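C protein alpha-antigen (Streptococcus agalactiae, PDB 1YWM) may play a role in virulence and immunity as a peptidoglycan-anchored cell-wall protein, of which this chain is the N-terminal domain. Local coordinates at residues 124-129 / 169-174; 155-160 / 175-180. All coordinates share one frame; numbering follows the deposited sequence.

How the contacts relate
Starting from the N terminus, the chain first builds the fibronectin-like beta sandwich, whose strand 113-121 leads almost directly into helix 124-137. Contact 1 joins the first turns of that helix to the early turns of helix 168-182, closing a loop of 39 residues that holds all of helix 144-163. Contact 2 joins 155-160, on that middle helix, to 175-180, the next turns of the third helix. Because the segments alternate along the sequence, the two loops cross. Their centres lie about 8 Å apart, and Leu126 CD1 of contact 1 packs against the backbone of contact 2 at Ile175 N. Together they tie the third helix to both of the others.

Contact 1. Residues 124-129 / 169-174; sequences TTLRDK and TDIDSK
Lys174, which lies against Leu126, is anchored in its own helix at the backbone O of Asp170, an atom that takes two bonds. Lys174 N donates to Asp170 O in the regular helical pattern, and Ser173 OG adds a second bond to the same Asp170 O at 2.8 Å. The hydroxyl comes in from well off the C=O direction, at 122° on the oxygen, and only modestly tilted from the carbonyl plane.

Across the contact, Leu126 does nearly all the reaching. Its CG stands anti to the backbone N (chi1 174°), which sends the fork toward helix 168-182, where both methyls lie on Lys174. CD1 rests on the backbone carbonyl, with Leu126 CD1 to Lys174 O at 3.7 Å. CD2 packs against the root of the lysine, 3.9 Å from Lys174 CB, and also meets the end of Ile171, whose CD1 is 4.0 Å away. Ile171 CG2 comes near Leu126 CB from beside the fork.

The extended stem of Lys174 leads away from Leu126, and the bend at its last torsion turns NZ to Asp170. There NZ makes a weak salt bridge to Asp170 OD2 at 3.5 Å, and a second long ion pair to Asp160 of helix 144-163. Ile161 of that same helix covers both Leu126 and Lys174.

The buried contact is therefore held by van der Waals packing alone, with the lysine playing two parts: its CB and CD serve as hydrocarbon surface, while its charge is led off to carboxylates that probably help to stabilise it.

Contact 2. Residues 155-160 / 175-180; sequences DTIKTD and IVEVNE
Ile157 has CG1 beside its backbone N and anti to the carbonyl carbon (chi1 -68°), and from there the chain runs on extended (chi2 171°), carrying CD1 straight out toward helix 168-182. On the facing helix, Val178 is turned with CG1 anti to its backbone N (chi1 168°), which leaves CG2 as the methyl that meets the isoleucine. The two ends touch at 3.7 Å, Ile157 CD1 to Val178 CG2.

Glu177, one residue earlier, borders the same methyl on its solvent-exposed side. Its CB lies 4.1 Å from Ile157 CD1, and its extended chain runs alongside, leaving OE1 beside the methyl, with Glu177 OE1 3.9 Å from Ile157 CD1. That is packing of an oxygen on a methyl, and nothing in it bonds. A single terminal methyl thus fits against both Glu177 and Val178, while the backbones stay well apart: the nearest CA atoms, those of Ile157 and Val178, are 8.4 Å from each other.

Helix 124-137 completes the surroundings, with Ile130 against Ile157 and with Val133 and the stem of Lys129 against Val178. Polar links lie around this apolar centre, among them the salt bridge from Asp155 to Arg134.

Helices 144-163 and 168-182 run in opposite directions here, and branched aliphatic residues meeting between them, backed by a third helix, form part of the interior of the antiparallel three-helix bundle that follows the beta sandwich in this domain.

Contact 1. Residues 124-129 / 169-174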
ATOM      1  N   THR A 124      -3.084   4.042   7.212  1.00 17.95           N
ATOM      2  CA  THR A 124      -3.808   3.898   8.476  1.00 17.91           C
ATOM      3  C   THR A 124      -4.704   5.108   8.825  1.00 19.72           C
ATOM      4  O   THR A 124      -5.894   4.943   9.153  1.00 16.73           O
ATOM      5  CB  THR A 124      -2.844   3.578   9.642  1.00 20.84           C
ATOM      6  OG1 THR A 124      -2.248   2.276   9.435  1.00 17.42           O
ATOM      7  CG2 THR A 124      -3.630   3.412  10.954  1.00 19.65           C
ATOM      8  N   THR A 125      -4.139   6.307   8.775  1.00 18.74           N
ATOM      9  CA  THR A 125      -4.922   7.490   9.160  1.00 23.45           C
ATOM     10  C   THR A 125      -6.022   7.792   8.137  1.00 20.91           C
ATOM     11  O   THR A 125      -7.149   8.162   8.505  1.00 18.80           O
ATOM     12  CB  THR A 125      -4.009   8.664   9.341  1.00 20.94           C
ATOM     13  OG1 THR A 125      -3.135   8.379  10.456  1.00 25.81           O
ATOM     14  CG2 THR A 125      -4.825   9.885   9.809  1.00 24.59           C
ATOM     15  N   LEU A 126      -5.689   7.664   6.851  1.00 16.56           N
ATOM     16  CA  LEU A 126      -6.705   7.771   5.810  1.00 15.55           C
ATOM     17  C   LEU A 126      -7.847   6.809   6.073  1.00 17.28           C
ATOM     18  O   LEU A 126      -9.029   7.200   6.003  1.00 16.00           O
ATOM     19  CB  LEU A 126      -6.101   7.524   4.421  1.00 12.55           C
ATOM     20  CG  LEU A 126      -7.020   7.439   3.185  1.00 14.35           C
ATOM     21  CD1 LEU A 126      -7.773   8.782   3.001  1.00 10.75           C
ATOM     22  CD2 LEU A 126      -6.136   7.147   1.956  1.00 12.13           C
ATOM     23  N   ARG A 127      -7.525   5.557   6.396  1.00 14.20           N
ATOM     24  CA  ARG A 127      -8.592   4.566   6.583  1.00 16.86           C
ATOM     25  C   ARG A 127      -9.469   4.903   7.797  1.00 17.32           C
ATOM     26  O   ARG A 127     -10.685   4.744   7.757  1.00 16.45           O
ATOM     27  CB  ARG A 127      -8.005   3.158   6.712  1.00 16.53           C
ATOM     28  CG  ARG A 127      -7.541   2.573   5.356  1.00 11.80           C
ATOM     29  CD  ARG A 127      -6.764   1.216   5.544  1.00 14.87           C
ATOM     30  NE  ARG A 127      -6.263   0.712   4.269  1.00 21.71           N
ATOM     31  CZ  ARG A 127      -7.006   0.150   3.323  1.00 18.62           C
ATOM     32  NH1 ARG A 127      -6.430  -0.255   2.202  1.00 15.39           N
ATOM     33  NH2 ARG A 127      -8.323  -0.037   3.483  1.00 20.65           N
ATOM     34  N   ASP A 128      -8.843   5.400   8.863  1.00 14.80           N
ATOM     35  CA  ASP A 128      -9.580   5.852  10.043  1.00 17.33           C
ATOM     36  C   ASP A 128     -10.466   7.024   9.680  1.00 17.72           C
ATOM     37  O   ASP A 128     -11.627   7.063  10.071  1.00 15.55           O
ATOM     38  CB  ASP A 128      -8.610   6.340  11.125  1.00 23.62           C
ATOM     39  CG  ASP A 128      -7.946   5.210  11.857  1.00 31.28           C
ATOM     40  OD1 ASP A 128      -8.407   4.057  11.720  1.00 35.54           O
ATOM     41  OD2 ASP A 128      -6.957   5.393  12.594  1.00 37.25           O
ATOM     42  N   LYS A 129      -9.902   7.989   8.967  1.00 13.75           N
ATOM     43  CA  LYS A 129     -10.675   9.153   8.518  1.00 20.31           C
ATOM     44  C   LYS A 129     -11.887   8.740   7.682  1.00 16.34           C
ATOM     45  O   LYS A 129     -13.007   9.274   7.840  1.00 13.68           O
ATOM     46  CB  LYS A 129      -9.794  10.140   7.742  1.00 19.74           C
ATOM     47  CG  LYS A 129     -10.432  11.491   7.501  1.00 35.68           C
ATOM     48  CD  LYS A 129     -10.710  12.214   8.846  1.00 34.97           C
ATOM     49  CE  LYS A 129     -11.096  13.673   8.670  1.00 54.26           C
ATOM     50  NZ  LYS A 129     -12.221  13.857   7.698  1.00 50.27           N
ATOM     51  N   THR A 169       2.612  10.883  -0.187  1.00 20.74           N
ATOM     52  CA  THR A 169       2.082  12.135  -0.713  1.00 24.84           C
ATOM     53  C   THR A 169       0.672  11.927  -1.258  1.00 23.79           C
ATOM     54  O   THR A 169      -0.246  12.744  -0.999  1.00 20.10           O
ATOM     55  CB  THR A 169       2.984  12.677  -1.832  1.00 27.40           C
ATOM     56  OG1 THR A 169       4.245  13.084  -1.274  1.00 30.94           O
ATOM     57  CG2 THR A 169       2.387  13.974  -2.382  1.00 31.89           C
ATOM     58  N   ASP A 170       0.503  10.855  -2.029  1.00 17.89           N
ATOM     59  CA  ASP A 170      -0.815  10.537  -2.565  1.00 23.02           C
ATOM     60  C   ASP A 170      -1.820  10.230  -1.434  1.00 19.48           C
ATOM     61  O   ASP A 170      -2.933  10.742  -1.451  1.00 18.97           O
ATOM     62  CB  ASP A 170      -0.764   9.420  -3.595  1.00 20.39           C
ATOM     63  CG  ASP A 170      -1.926   9.481  -4.590  1.00 43.77           C
ATOM     64  OD1 ASP A 170      -2.109   8.519  -5.356  1.00 34.63           O
ATOM     65  OD2 ASP A 170      -2.715  10.446  -4.690  1.00 55.96           O
ATOM     66  N   ILE A 171      -1.433   9.389  -0.474  1.00 17.43           N
ATOM     67  CA  ILE A 171      -2.264   9.159   0.719  1.00 18.27           C
ATOM     68  C   ILE A 171      -2.721  10.479   1.378  1.00 21.45           C
ATOM     69  O   ILE A 171      -3.928  10.700   1.600  1.00 17.25           O
ATOM     70  CB  ILE A 171      -1.524   8.233   1.720  1.00 16.90           C
ATOM     71  CG1 ILE A 171      -1.296   6.823   1.101  1.00 18.33           C
ATOM     72  CG2 ILE A 171      -2.187   8.235   3.106  1.00 19.92           C
ATOM     73  CD1 ILE A 171      -2.560   5.988   0.682  1.00 14.54           C
ATOM     74  N   ASP A 172      -1.770  11.373   1.652  1.00 17.24           N
ATOM     75  CA  ASP A 172      -2.090  12.637   2.305  1.00 23.65           C
ATOM     76  C   ASP A 172      -3.061  13.478   1.465  1.00 19.15           C
ATOM     77  O   ASP A 172      -3.951  14.137   2.009  1.00 25.15           O
ATOM     78  CB  ASP A 172      -0.818  13.428   2.653  1.00 26.08           C
ATOM     79  CG  ASP A 172       0.029  12.750   3.730  1.00 28.31           C
ATOM     80  OD1 ASP A 172      -0.438  11.795   4.399  1.00 42.59           O
ATOM     81  OD2 ASP A 172       1.199  13.105   3.964  1.00 43.99           O
ATOM     82  N   SER A 173      -2.916  13.441   0.150  1.00 18.89           N
ATOM     83  CA  SER A 173      -3.854  14.149  -0.716  1.00 19.70           C
ATOM     84  C   SER A 173      -5.279  13.546  -0.645  1.00 24.81           C
ATOM     85  O   SER A 173      -6.294  14.274  -0.704  1.00 20.21           O
ATOM     86  CB  SER A 173      -3.327  14.264  -2.149  1.00 22.79           C
ATOM     87  OG  SER A 173      -3.463  13.050  -2.859  1.00 38.20           O
ATOM     88  N   LYS A 174      -5.359  12.231  -0.460  1.00 18.09           N
ATOM     89  CA  LYS A 174      -6.669  11.570  -0.346  1.00 17.13           C
ATOM     90  C   LYS A 174      -7.334  11.915   1.003  1.00 17.00           C
ATOM     91  O   LYS A 174      -8.554  11.912   1.113  1.00 15.49           O
ATOM     92  CB  LYS A 174      -6.543  10.043  -0.556  1.00 12.47           C
ATOM     93  CG  LYS A 174      -6.250   9.647  -1.990  1.00 19.41           C
ATOM     94  CD  LYS A 174      -5.901   8.188  -2.054  1.00 23.65           C
ATOM     95  CE  LYS A 174      -5.747   7.626  -3.482  1.00 22.68           C
ATOM     96  NZ  LYS A 174      -5.644   8.599  -4.603  1.00 24.21           N
TER

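Contact 2. Residues 155-160 / 175-180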
ATOM      1  N   ASP A 155     -16.240   5.287  -1.106  1.00 13.30           N
ATOM      2  CA  ASP A 155     -16.088   3.970  -1.723  1.00 15.42           C
ATOM      3  C   ASP A 155     -15.064   3.954  -2.842  1.00 13.38           C
ATOM      4  O   ASP A 155     -14.313   2.988  -2.980  1.00 11.76           O
ATOM      5  CB  ASP A 155     -17.423   3.425  -2.228  1.00 12.43           C
ATOM      6  CG  ASP A 155     -18.387   3.151  -1.105  1.00 19.37           C
ATOM      7  OD1 ASP A 155     -19.580   2.923  -1.406  1.00 18.12           O
ATOM      8  OD2 ASP A 155     -18.028   3.156   0.100  1.00 18.19           O
ATOM      9  N   THR A 156     -15.037   5.014  -3.631  1.00 14.43           N
ATOM     10  CA  THR A 156     -14.074   5.125  -4.724  1.00 17.65           C
ATOM     11  C   THR A 156     -12.626   5.158  -4.180  1.00 14.53           C
ATOM     12  O   THR A 156     -11.734   4.417  -4.658  1.00 15.01           O
ATOM     13  CB  THR A 156     -14.413   6.381  -5.560  1.00 17.33           C
ATOM     14  OG1 THR A 156     -15.686   6.174  -6.212  1.00 18.28           O
ATOM     15  CG2 THR A 156     -13.401   6.582  -6.686  1.00 23.93           C
ATOM     16  N   ILE A 157     -12.410   5.992  -3.172  1.00 13.43           N
ATOM     17  CA  ILE A 157     -11.123   6.071  -2.513  1.00 12.12           C
ATOM     18  C   ILE A 157     -10.739   4.730  -1.852  1.00 16.22           C
ATOM     19  O   ILE A 157      -9.588   4.271  -1.954  1.00 15.12           O
ATOM     20  CB  ILE A 157     -11.115   7.217  -1.473  1.00 13.00           C
ATOM     21  CG1 ILE A 157     -11.204   8.576  -2.215  1.00 12.67           C
ATOM     22  CG2 ILE A 157      -9.804   7.154  -0.661  1.00 19.29           C
ATOM     23  CD1 ILE A 157     -11.420   9.839  -1.344  1.00 12.45           C
ATOM     24  N   LYS A 158     -11.684   4.119  -1.143  1.00 14.88           N
ATOM     25  CA  LYS A 158     -11.369   2.880  -0.434  1.00 16.71           C
ATOM     26  C   LYS A 158     -11.009   1.757  -1.420  1.00 16.84           C
ATOM     27  O   LYS A 158     -10.051   1.014  -1.202  1.00 15.67           O
ATOM     28  CB  LYS A 158     -12.532   2.483   0.495  1.00 16.43           C
ATOM     29  CG  LYS A 158     -12.455   1.052   1.104  1.00 22.09           C
ATOM     30  CD  LYS A 158     -11.757   1.040   2.438  1.00 27.98           C
ATOM     31  CE  LYS A 158     -12.099  -0.216   3.316  1.00 34.79           C
ATOM     32  NZ  LYS A 158     -12.352  -1.517   2.595  1.00 27.50           N
ATOM     33  N   THR A 159     -11.768   1.642  -2.497  1.00 12.10           N
ATOM     34  CA  THR A 159     -11.449   0.644  -3.543  1.00 13.05           C
ATOM     35  C   THR A 159     -10.027   0.843  -4.105  1.00 19.67           C
ATOM     36  O   THR A 159      -9.263  -0.116  -4.273  1.00 16.02           O
ATOM     37  CB  THR A 159     -12.522   0.714  -4.647  1.00 20.60           C
ATOM     38  OG1 THR A 159     -13.771   0.298  -4.081  1.00 18.89           O
ATOM     39  CG2 THR A 159     -12.261  -0.325  -5.742  1.00 23.55           C
ATOM     40  N   ASP A 160      -9.685   2.101  -4.334  1.00 14.94           N
ATOM     41  CA  ASP A 160      -8.393   2.504  -4.879  1.00 16.09           C
ATOM     42  C   ASP A 160      -7.224   2.106  -3.943  1.00 18.33           C
ATOM     43  O   ASP A 160      -6.281   1.431  -4.373  1.00 20.39           O
ATOM     44  CB  ASP A 160      -8.451   4.002  -5.140  1.00 15.91           C
ATOM     45  CG  ASP A 160      -7.195   4.545  -5.811  1.00 24.75           C
ATOM     46  OD1 ASP A 160      -6.440   3.784  -6.439  1.00 19.67           O
ATOM     47  OD2 ASP A 160      -6.897   5.740  -5.755  1.00 15.31           O
ATOM     48  N   ILE A 175      -6.535  12.178   2.036  1.00 13.98           N
ATOM     49  CA  ILE A 175      -7.091  12.585   3.318  1.00 18.76           C
ATOM     50  C   ILE A 175      -7.821  13.920   3.142  1.00 19.86           C
ATOM     51  O   ILE A 175      -8.930  14.103   3.677  1.00 17.87           O
ATOM     52  CB  ILE A 175      -6.009  12.683   4.422  1.00 18.84           C
ATOM     53  CG1 ILE A 175      -5.545  11.283   4.812  1.00 17.74           C
ATOM     54  CG2 ILE A 175      -6.562  13.413   5.686  1.00 15.68           C
ATOM     55  CD1 ILE A 175      -4.311  11.252   5.740  1.00 21.36           C
ATOM     56  N   VAL A 176      -7.191  14.823   2.383  1.00 17.88           N
ATOM     57  CA  VAL A 176      -7.788  16.108   2.041  1.00 21.55           C
ATOM     58  C   VAL A 176      -9.067  15.886   1.230  1.00 21.70           C
ATOM     59  O   VAL A 176     -10.082  16.537   1.514  1.00 17.43           O
ATOM     60  CB  VAL A 176      -6.819  17.061   1.260  1.00 23.17           C
ATOM     61  CG1 VAL A 176      -7.555  18.363   0.812  1.00 20.30           C
ATOM     62  CG2 VAL A 176      -5.604  17.405   2.099  1.00 25.43           C
ATOM     63  N   GLU A 177      -9.026  15.013   0.211  1.00 15.37           N
ATOM     64  CA  GLU A 177     -10.250  14.703  -0.534  1.00 19.26           C
ATOM     65  C   GLU A 177     -11.398  14.223   0.384  1.00 14.96           C
ATOM     66  O   GLU A 177     -12.582  14.556   0.141  1.00 16.87           O
ATOM     67  CB  GLU A 177      -9.988  13.672  -1.646  1.00 14.93           C
ATOM     68  CG  GLU A 177      -9.107  14.200  -2.781  1.00 24.13           C
ATOM     69  CD  GLU A 177      -8.736  13.122  -3.795  1.00 35.59           C
ATOM     70  OE1 GLU A 177      -9.451  12.108  -3.874  1.00 32.82           O
ATOM     71  OE2 GLU A 177      -7.725  13.292  -4.517  1.00 49.26           O
ATOM     72  N   VAL A 178     -11.054  13.418   1.394  1.00 15.40           N
ATOM     73  CA  VAL A 178     -12.050  12.836   2.310  1.00 13.55           C
ATOM     74  C   VAL A 178     -12.636  13.954   3.176  1.00 19.30           C
ATOM     75  O   VAL A 178     -13.848  14.002   3.409  1.00 13.37           O
ATOM     76  CB  VAL A 178     -11.441  11.698   3.169  1.00 10.31           C
ATOM     77  CG1 VAL A 178     -12.392  11.272   4.336  1.00 13.48           C
ATOM     78  CG2 VAL A 178     -11.171  10.451   2.273  1.00 11.90           C
ATOM     79  N   ASN A 179     -11.775  14.851   3.667  1.00 14.37           N
ATOM     80  CA  ASN A 179     -12.248  16.006   4.437  1.00 15.63           C
ATOM     81  C   ASN A 179     -13.211  16.864   3.637  1.00 13.49           C
ATOM     82  O   ASN A 179     -14.225  17.357   4.189  1.00 18.16           O
ATOM     83  CB  ASN A 179     -11.084  16.907   4.849  1.00 19.39           C
ATOM     84  CG  ASN A 179     -10.098  16.222   5.739  1.00 25.89           C
ATOM     85  OD1 ASN A 179     -10.434  15.276   6.441  1.00 39.06           O
ATOM     86  ND2 ASN A 179      -8.851  16.711   5.732  1.00 45.29           N
ATOM     87  N   GLU A 180     -12.877  17.072   2.357  1.00 14.71           N
ATOM     88  CA  GLU A 180     -13.722  17.819   1.432  1.00 19.67           C
ATOM     89  C   GLU A 180     -15.056  17.135   1.124  1.00 21.25           C
ATOM     90  O   GLU A 180     -16.107  17.803   1.095  1.00 16.29           O
ATOM     91  CB  GLU A 180     -12.971  18.145   0.125  1.00 19.20           C
ATOM     92  CG  GLU A 180     -11.888  19.208   0.317  1.00 26.48           C
ATOM     93  CD  GLU A 180     -12.459  20.534   0.849  1.00 29.36           C
ATOM     94  OE1 GLU A 180     -13.478  21.006   0.287  1.00 30.83           O
ATOM     95  OE2 GLU A 180     -11.908  21.083   1.831  1.00 32.01           O
TER